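PDB 7CPX: lovastatin nonaketide synthase, polyketide synthase component from Aspergillus terreus, which builds the nonaketide precursor of the cholesterol-lowering drug lovastatin from malonyl-CoA as an iterative, homodimeric megasynthase that works with the partner protein LovC. Local coordinates for residues H1111-Y1121 with F1135-A1144. The protein carries 2 engineered substitutions. Numbering follows the deposited sequence.
Sequences HMNRVNINAFY and FRRLHNMQRA
N1113 and R1143 face each other as an antiparallel hydrogen-bonded pair joining strands 1113-1115 and 1140-1144. R1143 N gives the straighter bond, 2.9 Å to N1113 O; the return bond from N1113 N to R1143 O is weak, as is the one from V1115 N to M1141 O. R1114 and Q1142 form the adjoining non-hydrogen-bonded pair, where Q1142 CA approaches N1113 O closely enough for a CA-H...O contact.

Apolar packing takes over where the chain turns into helix 1117-1126. The CD1 methyl of I1117 lies 3.6 Å from L1138 CD2 and also touches M1141 CB. M1141 sends CG anti to its backbone N (chi1 -176°), then bends at chi3, and its CE comes to lie beside V1115 CG1 and over one face of the F1120 ring. In this CH-pi contact CE stands almost on the ring normal, 3.6 Å from the F1120 centroid and 5° off it, with SD farther out above the same face in a longer Met-aromatic contact.

Both segments belong to the dehydratase domain, in its predicted C-terminal hotdog fold. Strand 1140-1144 runs between 1113-1115 and 1147-1152, and the H1139-N1140 pair forms a classic beta bulge opposite T1151. F1135, before the strand, packs its side chain near D1174 and H985, the predicted proton donor and acceptor.

Both faces of the Y1121 ring are covered: R1136 CA sits over one, 4.0 Å from the Y1121 centroid, and F1120 CD2 over the opposite one. Bent at chi3, the R1136 chain brings one face of its guanidinium against Y1121 CB, which lies toward the rim of that face; the guanidinium and the Y1121 ring are inclined by 40°. Y1121 OH is hydrogen-bonded to OE1 of Q1178, in helix 1170-1184, and NE2 of the same Q1178 bonds to F1135 O.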
ATOM      1  N   HIS A1111     -34.225  21.450 -28.722  1.00 99.35           N
ATOM      2  CA  HIS A1111     -34.768  22.619 -28.053  1.00 99.35           C
ATOM      3  C   HIS A1111     -34.478  22.494 -26.571  1.00 99.35           C
ATOM      4  O   HIS A1111     -34.913  21.532 -25.930  1.00 99.35           O
ATOM      5  CB  HIS A1111     -36.276  22.746 -28.270  1.00 99.35           C
ATOM      6  CG  HIS A1111     -36.722  22.390 -29.651  1.00 99.35           C
ATOM      7  ND1 HIS A1111     -36.859  23.323 -30.654  1.00 99.35           N
ATOM      8  CD2 HIS A1111     -37.082  21.202 -30.189  1.00 99.35           C
ATOM      9  CE1 HIS A1111     -37.275  22.724 -31.755  1.00 99.35           C
ATOM     10  NE2 HIS A1111     -37.417  21.437 -31.500  1.00 99.35           N
ATOM     11  N   MET A1112     -33.745  23.458 -26.035  1.00 93.80           N
ATOM     12  CA  MET A1112     -33.396  23.442 -24.623  1.00 93.80           C
ATOM     13  C   MET A1112     -33.420  24.884 -24.145  1.00 93.80           C
ATOM     14  O   MET A1112     -32.654  25.715 -24.642  1.00 93.80           O
ATOM     15  CB  MET A1112     -32.032  22.799 -24.403  1.00 93.80           C
ATOM     16  CG  MET A1112     -31.745  21.620 -25.317  1.00 93.80           C
ATOM     17  SD  MET A1112     -30.284  20.694 -24.819  1.00 93.80           S
ATOM     18  CE  MET A1112     -31.002  19.568 -23.629  1.00 93.80           C
ATOM     19  N   ASN A1113     -34.314  25.183 -23.210  1.00 96.73           N
ATOM     20  CA  ASN A1113     -34.365  26.514 -22.632  1.00 96.73           C
ATOM     21  C   ASN A1113     -32.994  26.890 -22.095  1.00 96.73           C
ATOM     22  O   ASN A1113     -32.343  26.096 -21.407  1.00 96.73           O
ATOM     23  CB  ASN A1113     -35.410  26.563 -21.519  1.00 96.73           C
ATOM     24  CG  ASN A1113     -36.813  26.305 -22.029  1.00 96.73           C
ATOM     25  OD1 ASN A1113     -37.562  27.239 -22.313  1.00 96.73           O
ATOM     26  ND2 ASN A1113     -37.174  25.033 -22.151  1.00 96.73           N
ATOM     27  N   ARG A1114     -32.553  28.100 -22.436  1.00 95.03           N
ATOM     28  CA  ARG A1114     -31.223  28.569 -22.078  1.00 95.03           C
ATOM     29  C   ARG A1114     -31.119  28.768 -20.573  1.00 95.03           C
ATOM     30  O   ARG A1114     -31.648  29.740 -20.028  1.00 95.03           O
ATOM     31  CB  ARG A1114     -30.907  29.870 -22.814  1.00 95.03           C
ATOM     32  CG  ARG A1114     -29.482  30.365 -22.629  1.00 95.03           C
ATOM     33  CD  ARG A1114     -29.329  31.796 -23.114  1.00 95.03           C
ATOM     34  NE  ARG A1114     -30.165  32.716 -22.350  1.00 95.03           N
ATOM     35  CZ  ARG A1114     -29.826  33.245 -21.182  1.00 95.03           C
ATOM     36  NH1 ARG A1114     -28.665  32.971 -20.608  1.00 95.03           N
ATOM     37  NH2 ARG A1114     -30.673  34.069 -20.573  1.00 95.03           N
ATOM     38  N   VAL A1115     -30.437  27.846 -19.900  1.00 90.66           N
ATOM     39  CA  VAL A1115     -30.277  27.921 -18.454  1.00 90.66           C
ATOM     40  C   VAL A1115     -29.381  29.104 -18.122  1.00 90.66           C
ATOM     41  O   VAL A1115     -28.215  29.154 -18.533  1.00 90.66           O
ATOM     42  CB  VAL A1115     -29.689  26.615 -17.909  1.00 90.66           C
ATOM     43  CG1 VAL A1115     -29.329  26.773 -16.446  1.00 90.66           C
ATOM     44  CG2 VAL A1115     -30.666  25.471 -18.117  1.00 90.66           C
ATOM     45  N   ASN A1116     -29.918  30.061 -17.372  1.00 92.98           N
ATOM     46  CA  ASN A1116     -29.116  31.178 -16.894  1.00 92.98           C
ATOM     47  C   ASN A1116     -28.068  30.637 -15.931  1.00 92.98           C
ATOM     48  O   ASN A1116     -28.390  30.245 -14.805  1.00 92.98           O
ATOM     49  CB  ASN A1116     -30.002  32.220 -16.221  1.00 92.98           C
ATOM     50  CG  ASN A1116     -29.234  33.457 -15.797  1.00 92.98           C
ATOM     51  OD1 ASN A1116     -28.018  33.420 -15.617  1.00 92.98           O
ATOM     52  ND2 ASN A1116     -29.948  34.562 -15.630  1.00 92.98           N
ATOM     53  N   ILE A1117     -26.811  30.614 -16.375  1.00 88.89           N
ATOM     54  CA  ILE A1117     -25.755  29.991 -15.586  1.00 88.89           C
ATOM     55  C   ILE A1117     -25.660  30.641 -14.213  1.00 88.89           C
ATOM     56  O   ILE A1117     -25.508  29.955 -13.195  1.00 88.89           O
ATOM     57  CB  ILE A1117     -24.415  30.066 -16.340  1.00 88.89           C
ATOM     58  CG1 ILE A1117     -24.492  29.275 -17.650  1.00 88.89           C
ATOM     59  CG2 ILE A1117     -23.293  29.551 -15.464  1.00 88.89           C
ATOM     60  CD1 ILE A1117     -24.818  27.808 -17.473  1.00 88.89           C
ATOM     61  N   ASN A1118     -25.740  31.970 -14.161  1.00 91.15           N
ATOM     62  CA  ASN A1118     -25.697  32.653 -12.874  1.00 91.15           C
ATOM     63  C   ASN A1118     -26.857  32.213 -11.990  1.00 91.15           C
ATOM     64  O   ASN A1118     -26.667  31.888 -10.815  1.00 91.15           O
ATOM     65  CB  ASN A1118     -25.719  34.166 -13.085  1.00 91.15           C
ATOM     66  CG  ASN A1118     -24.489  34.668 -13.812  1.00 91.15           C
ATOM     67  OD1 ASN A1118     -23.486  35.018 -13.190  1.00 91.15           O
ATOM     68  ND2 ASN A1118     -24.558  34.703 -15.136  1.00 91.15           N
ATOM     69  N   ALA A1119     -28.068  32.172 -12.551  1.00 92.21           N
ATOM     70  CA  ALA A1119     -29.221  31.719 -11.780  1.00 92.21           C
ATOM     71  C   ALA A1119     -29.101  30.242 -11.429  1.00 92.21           C
ATOM     72  O   ALA A1119     -29.501  29.820 -10.338  1.00 92.21           O
ATOM     73  CB  ALA A1119     -30.510  31.975 -12.558  1.00 92.21           C
ATOM     74  N   PHE A1120     -28.564  29.439 -12.350  1.00 88.61           N
ATOM     75  CA  PHE A1120     -28.380  28.019 -12.079  1.00 88.61           C
ATOM     76  C   PHE A1120     -27.492  27.810 -10.861  1.00 88.61           C
ATOM     77  O   PHE A1120     -27.849  27.077  -9.932  1.00 88.61           O
ATOM     78  CB  PHE A1120     -27.783  27.337 -13.311  1.00 88.61           C
ATOM     79  CG  PHE A1120     -27.409  25.899 -13.095  1.00 88.61           C
ATOM     80  CD1 PHE A1120     -28.383  24.926 -12.974  1.00 88.61           C
ATOM     81  CD2 PHE A1120     -26.082  25.519 -13.031  1.00 88.61           C
ATOM     82  CE1 PHE A1120     -28.040  23.604 -12.782  1.00 88.61           C
ATOM     83  CE2 PHE A1120     -25.731  24.198 -12.839  1.00 88.61           C
ATOM     84  CZ  PHE A1120     -26.713  23.238 -12.716  1.00 88.61           C
ATOM     85  N   TYR A1121     -26.335  28.473 -10.836  1.00 86.54           N
ATOM     86  CA  TYR A1121     -25.432  28.316  -9.703  1.00 86.54           C
ATOM     87  C   TYR A1121     -25.979  28.989  -8.451  1.00 86.54           C
ATOM     88  O   TYR A1121     -25.692  28.538  -7.339  1.00 86.54           O
ATOM     89  CB  TYR A1121     -24.050  28.865 -10.047  1.00 86.54           C
ATOM     90  CG  TYR A1121     -23.249  27.941 -10.933  1.00 86.54           C
ATOM     91  CD1 TYR A1121     -22.753  26.745 -10.445  1.00 86.54           C
ATOM     92  CD2 TYR A1121     -22.992  28.262 -12.254  1.00 86.54           C
ATOM     93  CE1 TYR A1121     -22.027  25.895 -11.243  1.00 86.54           C
ATOM     94  CE2 TYR A1121     -22.262  27.416 -13.063  1.00 86.54           C
ATOM     95  CZ  TYR A1121     -21.783  26.232 -12.552  1.00 86.54           C
ATOM     96  OH  TYR A1121     -21.053  25.380 -13.349  1.00 86.54           O
ATOM     97  N   PHE A1135     -15.184  25.875 -10.397  1.00 85.54           N
ATOM     98  CA  PHE A1135     -16.337  24.990 -10.466  1.00 85.54           C
ATOM     99  C   PHE A1135     -17.594  25.697 -10.952  1.00 85.54           C
ATOM    100  O   PHE A1135     -18.631  25.046 -11.115  1.00 85.54           O
ATOM    101  CB  PHE A1135     -16.579  24.344  -9.100  1.00 85.54           C
ATOM    102  CG  PHE A1135     -15.510  23.368  -8.707  1.00 85.54           C
ATOM    103  CD1 PHE A1135     -14.303  23.811  -8.197  1.00 85.54           C
ATOM    104  CD2 PHE A1135     -15.703  22.009  -8.865  1.00 85.54           C
ATOM    105  CE1 PHE A1135     -13.313  22.917  -7.842  1.00 85.54           C
ATOM    106  CE2 PHE A1135     -14.719  21.108  -8.513  1.00 85.54           C
ATOM    107  CZ  PHE A1135     -13.519  21.563  -8.004  1.00 85.54           C
ATOM    108  N   ARG A1136     -17.526  27.006 -11.187  1.00 86.34           N
ATOM    109  CA  ARG A1136     -18.553  27.733 -11.919  1.00 86.34           C
ATOM    110  C   ARG A1136     -18.182  27.907 -13.386  1.00 86.34           C
ATOM    111  O   ARG A1136     -18.703  28.807 -14.052  1.00 86.34           O
ATOM    112  CB  ARG A1136     -18.803  29.097 -11.277  1.00 86.34           C
ATOM    113  CG  ARG A1136     -19.415  29.040  -9.890  1.00 86.34           C
ATOM    114  CD  ARG A1136     -19.598  30.439  -9.327  1.00 86.34           C
ATOM    115  NE  ARG A1136     -20.517  31.234 -10.135  1.00 86.34           N
ATOM    116  CZ  ARG A1136     -21.774  31.506  -9.809  1.00 86.34           C
ATOM    117  NH1 ARG A1136     -22.305  31.088  -8.672  1.00 86.34           N
ATOM    118  NH2 ARG A1136     -22.520  32.224 -10.645  1.00 86.34           N
ATOM    119  N   ARG A1137     -17.293  27.061 -13.898  1.00 89.62           N
ATOM    120  CA  ARG A1137     -16.757  27.180 -15.248  1.00 89.62           C
ATOM    121  C   ARG A1137     -17.730  26.715 -16.324  1.00 89.62           C
ATOM    122  O   ARG A1137     -17.321  26.559 -17.480  1.00 89.62           O
ATOM    123  CB  ARG A1137     -15.453  26.386 -15.353  1.00 89.62           C
ATOM    124  CG  ARG A1137     -14.225  27.125 -14.850  1.00 89.62           C
ATOM    125  CD  ARG A1137     -13.717  28.118 -15.875  1.00 89.62           C
ATOM    126  NE  ARG A1137     -12.412  28.656 -15.515  1.00 89.62           N
ATOM    127  CZ  ARG A1137     -11.617  29.311 -16.352  1.00 89.62           C
ATOM    128  NH1 ARG A1137     -11.960  29.518 -17.612  1.00 89.62           N
ATOM    129  NH2 ARG A1137     -10.447  29.765 -15.911  1.00 89.62           N
ATOM    130  N   LEU A1138     -18.998  26.497 -15.982  1.00 86.31           N
ATOM    131  CA  LEU A1138     -19.993  26.122 -16.978  1.00 86.31           C
ATOM    132  C   LEU A1138     -20.315  27.329 -17.849  1.00 86.31           C
ATOM    133  O   LEU A1138     -21.142  28.167 -17.476  1.00 86.31           O
ATOM    134  CB  LEU A1138     -21.253  25.590 -16.297  1.00 86.31           C
ATOM    135  CG  LEU A1138     -22.365  25.058 -17.199  1.00 86.31           C
ATOM    136  CD1 LEU A1138     -21.861  23.914 -18.052  1.00 86.31           C
ATOM    137  CD2 LEU A1138     -23.542  24.608 -16.358  1.00 86.31           C
ATOM    138  N   HIS A1139     -19.666  27.424 -19.010  1.00 89.38           N
ATOM    139  CA  HIS A1139     -19.800  28.618 -19.838  1.00 89.38           C
ATOM    140  C   HIS A1139     -21.257  28.883 -20.192  1.00 89.38           C
ATOM    141  O   HIS A1139     -21.764  29.993 -19.995  1.00 89.38           O
ATOM    142  CB  HIS A1139     -18.960  28.471 -21.105  1.00 89.38           C
ATOM    143  CG  HIS A1139     -19.248  29.512 -22.141  1.00 89.38           C
ATOM    144  ND1 HIS A1139     -19.106  30.861 -21.899  1.00 89.38           N
ATOM    145  CD2 HIS A1139     -19.678  29.403 -23.420  1.00 89.38           C
ATOM    146  CE1 HIS A1139     -19.431  31.538 -22.986  1.00 89.38           C
ATOM    147  NE2 HIS A1139     -19.781  30.676 -23.923  1.00 89.38           N
ATOM    148  N   ASN A1140     -21.947  27.874 -20.717  1.00 87.95           N
ATOM    149  CA  ASN A1140     -23.347  28.026 -21.076  1.00 87.95           C
ATOM    150  C   ASN A1140     -24.013  26.662 -21.047  1.00 87.95           C
ATOM    151  O   ASN A1140     -23.388  25.644 -21.352  1.00 87.95           O
ATOM    152  CB  ASN A1140     -23.512  28.656 -22.461  1.00 87.95           C
ATOM    153  CG  ASN A1140     -23.172  27.694 -23.579  1.00 87.95           C
ATOM    154  OD1 ASN A1140     -22.301  26.837 -23.434  1.00 87.95           O
ATOM    155  ND2 ASN A1140     -23.866  27.825 -24.702  1.00 87.95           N
ATOM    156  N   MET A1141     -25.294  26.654 -20.694  1.00 88.14           N
ATOM    157  CA  MET A1141     -26.064  25.425 -20.647  1.00 88.14           C
ATOM    158  C   MET A1141     -27.493  25.712 -21.075  1.00 88.14           C
ATOM    159  O   MET A1141     -27.980  26.841 -20.994  1.00 88.14           O
ATOM    160  CB  MET A1141     -26.042  24.798 -19.248  1.00 88.14           C
ATOM    161  CG  MET A1141     -26.762  23.463 -19.159  1.00 88.14           C
ATOM    162  SD  MET A1141     -26.459  22.588 -17.614  1.00 88.14           S
ATOM    163  CE  MET A1141     -27.136  23.746 -16.429  1.00 88.14           C
ATOM    164  N   GLN A1142     -28.163  24.664 -21.538  1.00 89.43           N
ATOM    165  CA  GLN A1142     -29.559  24.748 -21.935  1.00 89.43           C
ATOM    166  C   GLN A1142     -30.185  23.374 -21.755  1.00 89.43           C
ATOM    167  O   GLN A1142     -29.595  22.368 -22.158  1.00 89.43           O
ATOM    168  CB  GLN A1142     -29.692  25.233 -23.381  1.00 89.43           C
ATOM    169  CG  GLN A1142     -28.879  24.441 -24.394  1.00 89.43           C
ATOM    170  CD  GLN A1142     -27.540  25.079 -24.692  1.00 89.43           C
ATOM    171  OE1 GLN A1142     -26.747  25.344 -23.788  1.00 89.43           O
ATOM    172  NE2 GLN A1142     -27.281  25.339 -25.968  1.00 89.43           N
ATOM    173  N   ARG A1143     -31.374  23.339 -21.158  1.00 91.34           N
ATOM    174  CA  ARG A1143     -31.981  22.089 -20.719  1.00 91.34           C
ATOM    175  C   ARG A1143     -33.399  21.945 -21.250  1.00 91.34           C
ATOM    176  O   ARG A1143     -34.116  22.932 -21.425  1.00 91.34           O
ATOM    177  CB  ARG A1143     -32.021  21.994 -19.191  1.00 91.34           C
ATOM    178  CG  ARG A1143     -33.016  22.947 -18.537  1.00 91.34           C
ATOM    179  CD  ARG A1143     -33.183  22.656 -17.065  1.00 91.34           C
ATOM    180  NE  ARG A1143     -33.614  21.284 -16.829  1.00 91.34           N
ATOM    181  CZ  ARG A1143     -34.853  20.849 -17.013  1.00 91.34           C
ATOM    182  NH1 ARG A1143     -35.810  21.654 -17.445  1.00 91.34           N
ATOM    183  NH2 ARG A1143     -35.139  19.576 -16.762  1.00 91.34           N
ATOM    184  N   ALA A1144     -33.802  20.697 -21.477  1.00 92.11           N
ATOM    185  CA  ALA A1144     -35.181  20.369 -21.814  1.00 92.11           C
ATOM    186  C   ALA A1144     -35.304  18.859 -21.949  1.00 92.11           C
ATOM    187  O   ALA A1144     -34.309  18.151 -22.130  1.00 92.11           O
ATOM    188  CB  ALA A1144     -35.632  21.047 -23.104  1.00 92.11           C
TER